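Local coordinates for molybdopterin biosynthesis protein (Mycobacterium abscessus, PDB 3TCR) that takes part in molybdenum cofactor biosynthesis and probably binds molybdopterin, at residues P185-I188 and Q189-Q193; N93-N96 and T97-G101; N168-S172 and R173-R177. One frame throughout, in Å; residues are numbered along the deposited sequence.

Contact 1: P185-I188 and Q189-Q193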
ATOM      1  N   PRO A 185      -4.681   7.416  17.776  1.00 22.82           N
ATOM      2  CA  PRO A 185      -4.616   8.872  17.449  1.00 22.97           C
ATOM      3  C   PRO A 185      -5.177   9.196  16.067  1.00 22.20           C
ATOM      4  O   PRO A 185      -5.754  10.246  15.872  1.00 21.75           O
ATOM      5  CB  PRO A 185      -3.131   9.218  17.534  1.00 22.59           C
ATOM      6  CG  PRO A 185      -2.485   8.061  18.217  1.00 23.30           C
ATOM      7  CD  PRO A 185      -3.353   6.832  17.978  1.00 22.07           C
ATOM      8  N   MET A 186      -5.012   8.295  15.116  1.00 22.88           N
ATOM      9  CA  MET A 186      -5.553   8.498  13.774  1.00 23.59           C
ATOM     10  C   MET A 186      -7.083   8.526  13.809  1.00 23.66           C
ATOM     11  O   MET A 186      -7.723   9.404  13.202  1.00 24.03           O
ATOM     12  CB  MET A 186      -5.062   7.411  12.823  1.00 24.43           C
ATOM     13  CG  MET A 186      -3.555   7.436  12.573  1.00 25.53           C
ATOM     14  SD  MET A 186      -2.970   6.023  11.574  1.00 26.39           S
ATOM     15  CE  MET A 186      -2.660   6.943  10.087  1.00 28.12           C
ATOM     16  N   ALA A 187      -7.655   7.587  14.547  1.00 22.07           N
ATOM     17  CA  ALA A 187      -9.099   7.477  14.668  1.00 22.07           C
ATOM     18  C   ALA A 187      -9.689   8.710  15.342  1.00 22.96           C
ATOM     19  O   ALA A 187     -10.714   9.225  14.881  1.00 21.97           O
ATOM     20  CB  ALA A 187      -9.492   6.206  15.429  1.00 19.80           C
ATOM     21  N   ILE A 188      -9.053   9.188  16.417  1.00 23.95           N
ATOM     22  CA  ILE A 188      -9.473  10.433  17.077  1.00 25.50           C
ATOM     23  C   ILE A 188      -9.496  11.582  16.058  1.00 27.73           C
ATOM     24  O   ILE A 188     -10.478  12.297  15.960  1.00 27.48           O
ATOM     25  CB  ILE A 188      -8.577  10.761  18.296  1.00 27.21           C
ATOM     26  CG1 ILE A 188      -8.833   9.736  19.436  1.00 27.96           C
ATOM     27  CG2 ILE A 188      -8.769  12.207  18.807  1.00 26.37           C
ATOM     28  CD1 ILE A 188      -7.828   9.815  20.600  1.00 26.93           C
ATOM     29  N   GLN A 189      -8.457  11.699  15.230  1.00 29.20           N
ATOM     30  CA  GLN A 189      -8.397  12.795  14.274  1.00 31.45           C
ATOM     31  C   GLN A 189      -9.464  12.708  13.186  1.00 29.67           C
ATOM     32  O   GLN A 189      -9.978  13.728  12.743  1.00 28.02           O
ATOM     33  CB  GLN A 189      -7.000  12.924  13.659  1.00 34.65           C
ATOM     34  CG  GLN A 189      -6.078  13.780  14.521  1.00 42.04           C
ATOM     35  CD  GLN A 189      -4.605  13.448  14.359  1.00 49.72           C
ATOM     36  OE1 GLN A 189      -4.225  12.288  14.095  1.00 59.10           O
ATOM     37  NE2 GLN A 189      -3.754  14.469  14.519  1.00 57.92           N
ATOM     38  N   ILE A 190      -9.766  11.495  12.739  1.00 25.78           N
ATOM     39  CA  ILE A 190     -10.764  11.310  11.691  1.00 24.31           C
ATOM     40  C   ILE A 190     -12.150  11.625  12.263  1.00 25.33           C
ATOM     41  O   ILE A 190     -12.929  12.382  11.648  1.00 25.82           O
ATOM     42  CB  ILE A 190     -10.697   9.900  11.121  1.00 21.65           C
ATOM     43  CG1 ILE A 190      -9.408   9.762  10.315  1.00 21.77           C
ATOM     44  CG2 ILE A 190     -11.926   9.542  10.287  1.00 20.77           C
ATOM     45  CD1 ILE A 190      -9.109   8.334   9.891  1.00 20.47           C
ATOM     46  N   ILE A 191     -12.424  11.087  13.447  1.00 25.35           N
ATOM     47  CA  ILE A 191     -13.710  11.297  14.095  1.00 27.46           C
ATOM     48  C   ILE A 191     -13.896  12.764  14.524  1.00 30.79           C
ATOM     49  O   ILE A 191     -14.979  13.297  14.338  1.00 30.02           O
ATOM     50  CB  ILE A 191     -13.952  10.322  15.275  1.00 26.26           C
ATOM     51  CG1 ILE A 191     -14.136   8.925  14.714  1.00 25.87           C
ATOM     52  CG2 ILE A 191     -15.179  10.755  16.101  1.00 25.94           C
ATOM     53  CD1 ILE A 191     -13.621   7.833  15.600  1.00 26.89           C
ATOM     54  N   GLU A 192     -12.856  13.400  15.059  1.00 33.22           N
ATOM     55  CA  GLU A 192     -12.952  14.799  15.476  1.00 39.56           C
ATOM     56  C   GLU A 192     -13.190  15.680  14.265  1.00 44.62           C
ATOM     57  O   GLU A 192     -13.976  16.623  14.328  1.00 47.51           O
ATOM     58  CB  GLU A 192     -11.723  15.279  16.287  1.00 41.86           C
ATOM     59  CG  GLU A 192     -12.006  15.333  17.782  1.00 44.98           C
ATOM     60  CD  GLU A 192     -10.777  15.359  18.700  1.00 49.45           C
ATOM     61  OE1 GLU A 192      -9.673  15.823  18.293  1.00 47.83           O
ATOM     62  OE2 GLU A 192     -10.951  14.927  19.874  1.00 52.48           O
ATOM     63  N   GLN A 193     -12.543  15.348  13.159  1.00 46.94           N
ATOM     64  CA  GLN A 193     -12.771  16.035  11.898  1.00 50.24           C
ATOM     65  C   GLN A 193     -14.203  15.870  11.369  1.00 49.05           C
ATOM     66  O   GLN A 193     -14.792  16.822  10.865  1.00 53.96           O
ATOM     67  CB  GLN A 193     -11.778  15.546  10.854  1.00 52.46           C
ATOM     68  CG  GLN A 193     -11.776  16.394   9.603  1.00 59.62           C
ATOM     69  CD  GLN A 193     -11.064  15.725   8.464  1.00 61.29           C
ATOM     70  OE1 GLN A 193     -10.107  14.961   8.672  1.00 63.22           O
ATOM     71  NE2 GLN A 193     -11.513  16.011   7.244  1.00 62.75           N
TER
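Pro185 O accepts a hydrogen bond from Gln189 N, at 3.1 Å. It is the first of four consecutive i to i+4 bonds in the long alpha-helix 173-196. The proline nitrogen gives no bond to the preceding turn, and the helix is kinked there. Met186 O takes Ile190 N at 3.0 Å. Ile190 also lays its CG1 beside this oxygen, 3.4 Å from Met186 O. The Met186 and Ile190 side chains both pack on Leu153 of the second subunit, so this turn of the helix contributes to the subunit interface. Ala187 O receives Ile191 N in a straighter bond, with an N-H...O angle of 168°. The methyl CD1 of Ile191 folds back over the same carbonyl, 3.3 Å from Ala187 O. Ala187 itself packs on Leu165 of strand 164-169. Ile188 O closes the series with Glu192 N at 2.8 Å. The side chains of Ile188 and Glu192 run side by side in the same direction. A chi1 of -69° puts Ile188 CG1 beside the backbone N and leaves CG2 on the side of the carbonyl carbon. There this methyl lies against the carboxylate, 3.6 Å from Glu192 OE2.

Contact 2: N93-N96 and T97-G101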
ATOM      1  N   ASN A  93     -22.198  -9.056   8.769  1.00 19.24           N
ATOM      2  CA  ASN A  93     -23.368  -8.747   9.568  1.00 20.05           C
ATOM      3  C   ASN A  93     -22.981  -7.912  10.793  1.00 18.81           C
ATOM      4  O   ASN A  93     -23.681  -6.953  11.142  1.00 17.93           O
ATOM      5  CB  ASN A  93     -24.111 -10.007  10.044  1.00 22.24           C
ATOM      6  CG  ASN A  93     -24.951 -10.646   8.944  1.00 25.57           C
ATOM      7  OD1 ASN A  93     -25.353  -9.975   7.994  1.00 31.93           O
ATOM      8  ND2 ASN A  93     -25.231 -11.944   9.072  1.00 26.45           N
ATOM      9  N   ALA A  94     -21.907  -8.327  11.450  1.00 16.96           N
ATOM     10  CA  ALA A  94     -21.435  -7.656  12.656  1.00 16.75           C
ATOM     11  C   ALA A  94     -21.045  -6.202  12.322  1.00 16.25           C
ATOM     12  O   ALA A  94     -21.482  -5.268  12.989  1.00 15.91           O
ATOM     13  CB  ALA A  94     -20.249  -8.431  13.287  1.00 15.47           C
ATOM     14  N   VAL A  95     -20.230  -6.013  11.287  1.00 16.20           N
ATOM     15  CA  VAL A  95     -19.822  -4.648  10.924  1.00 15.65           C
ATOM     16  C   VAL A  95     -21.027  -3.794  10.463  1.00 16.26           C
ATOM     17  O   VAL A  95     -21.188  -2.643  10.888  1.00 16.72           O
ATOM     18  CB  VAL A  95     -18.734  -4.677   9.857  1.00 15.15           C
ATOM     19  CG1 VAL A  95     -18.454  -3.263   9.328  1.00 14.42           C
ATOM     20  CG2 VAL A  95     -17.466  -5.339  10.416  1.00 13.85           C
ATOM     21  N   ASN A  96     -21.863  -4.350   9.589  1.00 17.11           N
ATOM     22  CA  ASN A  96     -23.019  -3.613   9.041  1.00 17.91           C
ATOM     23  C   ASN A  96     -23.960  -3.228  10.179  1.00 17.92           C
ATOM     24  O   ASN A  96     -24.594  -2.179  10.119  1.00 17.86           O
ATOM     25  CB  ASN A  96     -23.796  -4.427   7.974  1.00 18.84           C
ATOM     26  CG  ASN A  96     -23.096  -4.457   6.626  1.00 19.16           C
ATOM     27  OD1 ASN A  96     -22.371  -3.550   6.309  1.00 19.64           O
ATOM     28  ND2 ASN A  96     -23.286  -5.525   5.856  1.00 18.94           N
ATOM     29  N   THR A  97     -24.027  -4.045  11.229  1.00 17.66           N
ATOM     30  CA  THR A  97     -24.868  -3.705  12.361  1.00 18.44           C
ATOM     31  C   THR A  97     -24.321  -2.470  13.103  1.00 17.48           C
ATOM     32  O   THR A  97     -25.085  -1.570  13.495  1.00 17.49           O
ATOM     33  CB  THR A  97     -25.101  -4.922  13.280  1.00 19.74           C
ATOM     34  OG1 THR A  97     -25.814  -5.910  12.530  1.00 20.92           O
ATOM     35  CG2 THR A  97     -26.006  -4.551  14.504  1.00 20.74           C
ATOM     36  N   ALA A  98     -23.009  -2.393  13.245  1.00 15.99           N
ATOM     37  CA  ALA A  98     -22.396  -1.227  13.852  1.00 15.79           C
ATOM     38  C   ALA A  98     -22.638   0.002  12.955  1.00 15.47           C
ATOM     39  O   ALA A  98     -22.973   1.060  13.447  1.00 14.73           O
ATOM     40  CB  ALA A  98     -20.921  -1.439  14.048  1.00 14.89           C
ATOM     41  N   VAL A  99     -22.520  -0.187  11.643  1.00 15.37           N
ATOM     42  CA  VAL A  99     -22.695   0.904  10.664  1.00 15.12           C
ATOM     43  C   VAL A  99     -24.102   1.461  10.733  1.00 16.07           C
ATOM     44  O   VAL A  99     -24.292   2.704  10.789  1.00 16.21           O
ATOM     45  CB  VAL A  99     -22.366   0.424   9.210  1.00 15.02           C
ATOM     46  CG1 VAL A  99     -22.782   1.450   8.139  1.00 14.04           C
ATOM     47  CG2 VAL A  99     -20.874   0.038   9.111  1.00 14.22           C
ATOM     48  N   ILE A 100     -25.094   0.577  10.765  1.00 15.74           N
ATOM     49  CA  ILE A 100     -26.465   1.058  10.810  1.00 16.16           C
ATOM     50  C   ILE A 100     -26.826   1.723  12.150  1.00 16.00           C
ATOM     51  O   ILE A 100     -27.661   2.638  12.188  1.00 16.90           O
ATOM     52  CB  ILE A 100     -27.498  -0.027  10.419  1.00 17.02           C
ATOM     53  CG1 ILE A 100     -28.775   0.663   9.888  1.00 18.21           C
ATOM     54  CG2 ILE A 100     -27.863  -0.944  11.600  1.00 16.85           C
ATOM     55  CD1 ILE A 100     -29.796  -0.304   9.278  1.00 18.27           C
ATOM     56  N   GLY A 101     -26.200   1.292  13.238  1.00 15.96           N
ATOM     57  CA  GLY A 101     -26.359   1.935  14.555  1.00 15.93           C
ATOM     58  C   GLY A 101     -25.548   3.221  14.726  1.00 16.56           C
ATOM     59  O   GLY A 101     -25.584   3.839  15.782  1.00 17.45           O
TER
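The flat carbonyl group of Asn93 is approached on both faces by Thr97. The backbone N of Thr97 comes from one face and its hydroxyl OG1 from the other. Each donor is tilted about 30° out of the carbonyl plane. Thr97 N lies 2.9 Å from Asn93 O, and Thr97 OG1 lies 2.8 Å from the same oxygen. Two bonds from one residue thus grip a single acceptor. The next peptide, that of Ala94, is met by Ala98 N in a longer bond of 3.3 Å to Ala94 O, and Thr97 N adds a weak bond to that oxygen. Val95 O takes Val99 N, and Asn96 O takes Ile100 N.

These bonds form the last turns of helix 88-100. The threonine hydroxyl can reach back because chi1 of -63° sets OG1 beside the backbone N and anti to the carbonyl carbon. The apolar side is carried by Val95 and Val99, whose side chains meet at an angle. Val95 CG1 lies against Val99 CG2 at 4.1 Å. The same Val99 CG2 sits closer to the backbone, 3.2 Å from Val95 O. Ala94 and Ala98 are buried against the sheet. Ala94 packs on Val49, Val82 and Val84, while Ala98 packs on Leu47. Val95 leans on Leu127. After the helix ends, Gly101 O accepts a hydrogen bond from Arg45 NH2.

The chemistry divides the helix by face. The small side chains of Ala94 and Ala98 turn inward to the sheet, and Val95 turns to the loop that carries Leu127. On the exposed face, Thr97 spends its hydroxyl on the helix's own backbone, with OG1 as the donor to Asn93 O.

Contact 3: N168-S172 and R173-R177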
ATOM      1  N   ASN A 168      -9.272  -3.314  10.512  1.00 15.22           N
ATOM      2  CA  ASN A 168      -8.856  -4.676  10.857  1.00 15.81           C
ATOM      3  C   ASN A 168      -7.480  -4.714  11.540  1.00 16.33           C
ATOM      4  O   ASN A 168      -6.486  -4.176  10.990  1.00 16.33           O
ATOM      5  CB  ASN A 168      -8.674  -5.522   9.590  1.00 15.82           C
ATOM      6  CG  ASN A 168      -9.911  -5.627   8.714  1.00 16.04           C
ATOM      7  OD1 ASN A 168      -9.760  -5.736   7.474  1.00 16.27           O
ATOM      8  ND2 ASN A 168     -11.113  -5.694   9.316  1.00 14.84           N
ATOM      9  N   ILE A 169      -7.386  -5.366  12.693  1.00 17.24           N
ATOM     10  CA  ILE A 169      -6.061  -5.717  13.227  1.00 19.09           C
ATOM     11  C   ILE A 169      -5.911  -7.224  13.484  1.00 19.11           C
ATOM     12  O   ILE A 169      -6.911  -7.935  13.639  1.00 18.75           O
ATOM     13  CB  ILE A 169      -5.677  -4.861  14.448  1.00 20.66           C
ATOM     14  CG1 ILE A 169      -6.428  -5.229  15.683  1.00 21.75           C
ATOM     15  CG2 ILE A 169      -6.001  -3.372  14.220  1.00 19.29           C
ATOM     16  CD1 ILE A 169      -6.343  -4.054  16.682  1.00 24.39           C
ATOM     17  N   ALA A 170      -4.667  -7.692  13.496  1.00 19.42           N
ATOM     18  CA  ALA A 170      -4.360  -9.107  13.751  1.00 20.78           C
ATOM     19  C   ALA A 170      -4.743  -9.469  15.151  1.00 21.23           C
ATOM     20  O   ALA A 170      -4.894  -8.603  16.025  1.00 20.38           O
ATOM     21  CB  ALA A 170      -2.889  -9.448  13.497  1.00 19.13           C
ATOM     22  N   GLY A 171      -4.917 -10.772  15.355  1.00 24.22           N
ATOM     23  CA  GLY A 171      -5.524 -11.302  16.571  1.00 25.56           C
ATOM     24  C   GLY A 171      -4.723 -11.383  17.873  1.00 28.87           C
ATOM     25  O   GLY A 171      -5.334 -11.515  18.959  1.00 33.64           O
ATOM     26  N   SER A 172      -3.398 -11.348  17.819  1.00 28.76           N
ATOM     27  CA  SER A 172      -2.602 -11.553  19.044  1.00 29.67           C
ATOM     28  C   SER A 172      -2.589 -10.332  19.964  1.00 31.68           C
ATOM     29  O   SER A 172      -2.868  -9.201  19.536  1.00 32.93           O
ATOM     30  CB  SER A 172      -1.171 -11.888  18.669  1.00 29.38           C
ATOM     31  OG  SER A 172      -0.590 -10.753  18.074  1.00 29.28           O
ATOM     32  N   ARG A 173      -2.232 -10.554  21.227  1.00 30.94           N
ATOM     33  CA  ARG A 173      -2.058  -9.455  22.164  1.00 29.35           C
ATOM     34  C   ARG A 173      -1.012  -8.463  21.683  1.00 25.79           C
ATOM     35  O   ARG A 173      -1.193  -7.253  21.836  1.00 23.78           O
ATOM     36  CB  ARG A 173      -1.704  -9.951  23.586  1.00 33.49           C
ATOM     37  CG  ARG A 173      -2.908 -10.559  24.324  1.00 37.60           C
ATOM     38  CD  ARG A 173      -2.554 -11.108  25.705  1.00 41.32           C
ATOM     39  NE  ARG A 173      -2.257 -10.023  26.636  1.00 44.27           N
ATOM     40  CZ  ARG A 173      -3.159  -9.320  27.322  1.00 44.83           C
ATOM     41  NH1 ARG A 173      -4.465  -9.559  27.198  1.00 44.28           N
ATOM     42  NH2 ARG A 173      -2.740  -8.351  28.138  1.00 47.40           N
ATOM     43  N   ALA A 174       0.076  -8.964  21.112  1.00 23.12           N
ATOM     44  CA  ALA A 174       1.169  -8.090  20.684  1.00 23.07           C
ATOM     45  C   ALA A 174       0.688  -7.193  19.528  1.00 22.34           C
ATOM     46  O   ALA A 174       0.995  -6.009  19.509  1.00 22.56           O
ATOM     47  CB  ALA A 174       2.387  -8.908  20.259  1.00 21.48           C
ATOM     48  N   ALA A 175      -0.073  -7.773  18.597  1.00 20.90           N
ATOM     49  CA  ALA A 175      -0.640  -7.036  17.454  1.00 21.53           C
ATOM     50  C   ALA A 175      -1.654  -6.011  17.930  1.00 20.10           C
ATOM     51  O   ALA A 175      -1.652  -4.894  17.460  1.00 20.18           O
ATOM     52  CB  ALA A 175      -1.259  -7.990  16.383  1.00 20.01           C
ATOM     53  N   VAL A 176      -2.510  -6.378  18.878  1.00 20.64           N
ATOM     54  CA  VAL A 176      -3.510  -5.422  19.409  1.00 20.82           C
ATOM     55  C   VAL A 176      -2.817  -4.251  20.121  1.00 21.97           C
ATOM     56  O   VAL A 176      -3.226  -3.088  19.967  1.00 21.20           O
ATOM     57  CB  VAL A 176      -4.490  -6.082  20.396  1.00 20.69           C
ATOM     58  CG1 VAL A 176      -5.160  -5.032  21.255  1.00 20.01           C
ATOM     59  CG2 VAL A 176      -5.501  -6.952  19.646  1.00 20.18           C
ATOM     60  N   ARG A 177      -1.757  -4.555  20.865  1.00 21.55           N
ATOM     61  CA  ARG A 177      -1.017  -3.511  21.568  0.70 24.07           C
ATOM     62  C   ARG A 177      -0.417  -2.500  20.595  1.00 22.17           C
ATOM     63  O   ARG A 177      -0.607  -1.297  20.740  1.00 19.98           O
ATOM     64  CB  ARG A 177       0.097  -4.100  22.467  0.70 26.65           C
ATOM     65  CG  ARG A 177      -0.193  -3.888  23.928  0.70 29.62           C
ATOM     66  CD  ARG A 177       0.804  -4.615  24.845  0.70 31.58           C
ATOM     67  NE  ARG A 177       0.120  -5.226  25.995  0.70 33.49           N
ATOM     68  CZ  ARG A 177      -0.509  -4.526  26.938  0.70 33.87           C
ATOM     69  NH1 ARG A 177      -0.560  -3.205  26.859  0.70 32.82           N
ATOM     70  NH2 ARG A 177      -1.089  -5.148  27.958  0.70 34.94           N
TER
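Ser172 is the N-cap of helix 173-196, and its OG accepts from Ala175 N. The bond is 3.1 Å long from Ser172 OG to Ala175 N, with an N-H...O angle of 158°. In the first turn of a helix, a backbone N-H has no carbonyl of a preceding turn to bond. The serine oxygen supplies the missing acceptor here. A chi1 of 67° places OG between the backbone N and the carbonyl carbon of Ser172, where it faces the turn. The hydroxyl is also hydrogen-bonded to Glu150 OE2, so OG has two partners. Ser172 O starts the regular helical pattern by taking Val176 N at 2.9 Å, at an angle of 162°.

In the loop before the cap, Gly171 O is hydrogen-bonded to Ser63 OG, while Arg173, the first residue of the helix, gives a hydrogen bond from NH1 to Thr62 O.

Methyl groups line the turn. Ala170 CB meets Ala175 CB at 3.6 Å in an apolar contact, and the methyl of Ala175 also lies 3.3 Å from Ser172 OG. Val176 CG2 rests beside the backbone, 3.5 Å from Ser172 O. Deeper in, the methyl CD1 of Ile169 comes within 4.2 Å of Val176 CG2, a second apolar contact.

This is a strand-to-helix connection of an alpha/beta fold. Three residues, Ala170 to Ser172, separate strand 164-169 from helix 173-196. The strand pairs with strand 105-109 through backbone bonds of Ile169 to Thr108, and the first turn of the helix packs through Val176 on Leu66 and Val67 of helix 64-73 and on Val109 of strand 105-109.

Contacts 1 and 3 both use helix 173-196. Contact 3 is its capped start, and contact 1 lies further along, next to the second subunit. Their centres are about 20 Å apart and their nearest atoms about 9 Å. Contact 2 belongs to helix 88-100, on the opposite side of the chain's centre from contact 3. Those two centres are about 21 Å apart, with nearest atoms about 6 Å apart. Contacts 1 and 2 are about 20 Å apart between centres and about 12 Å between nearest atoms. None touches another. The central sheet relates them: contact 2 packs on strands 44-51 and 76-84, contact 3 on strand 105-109, and contact 1 on strands 76-84 and 164-169.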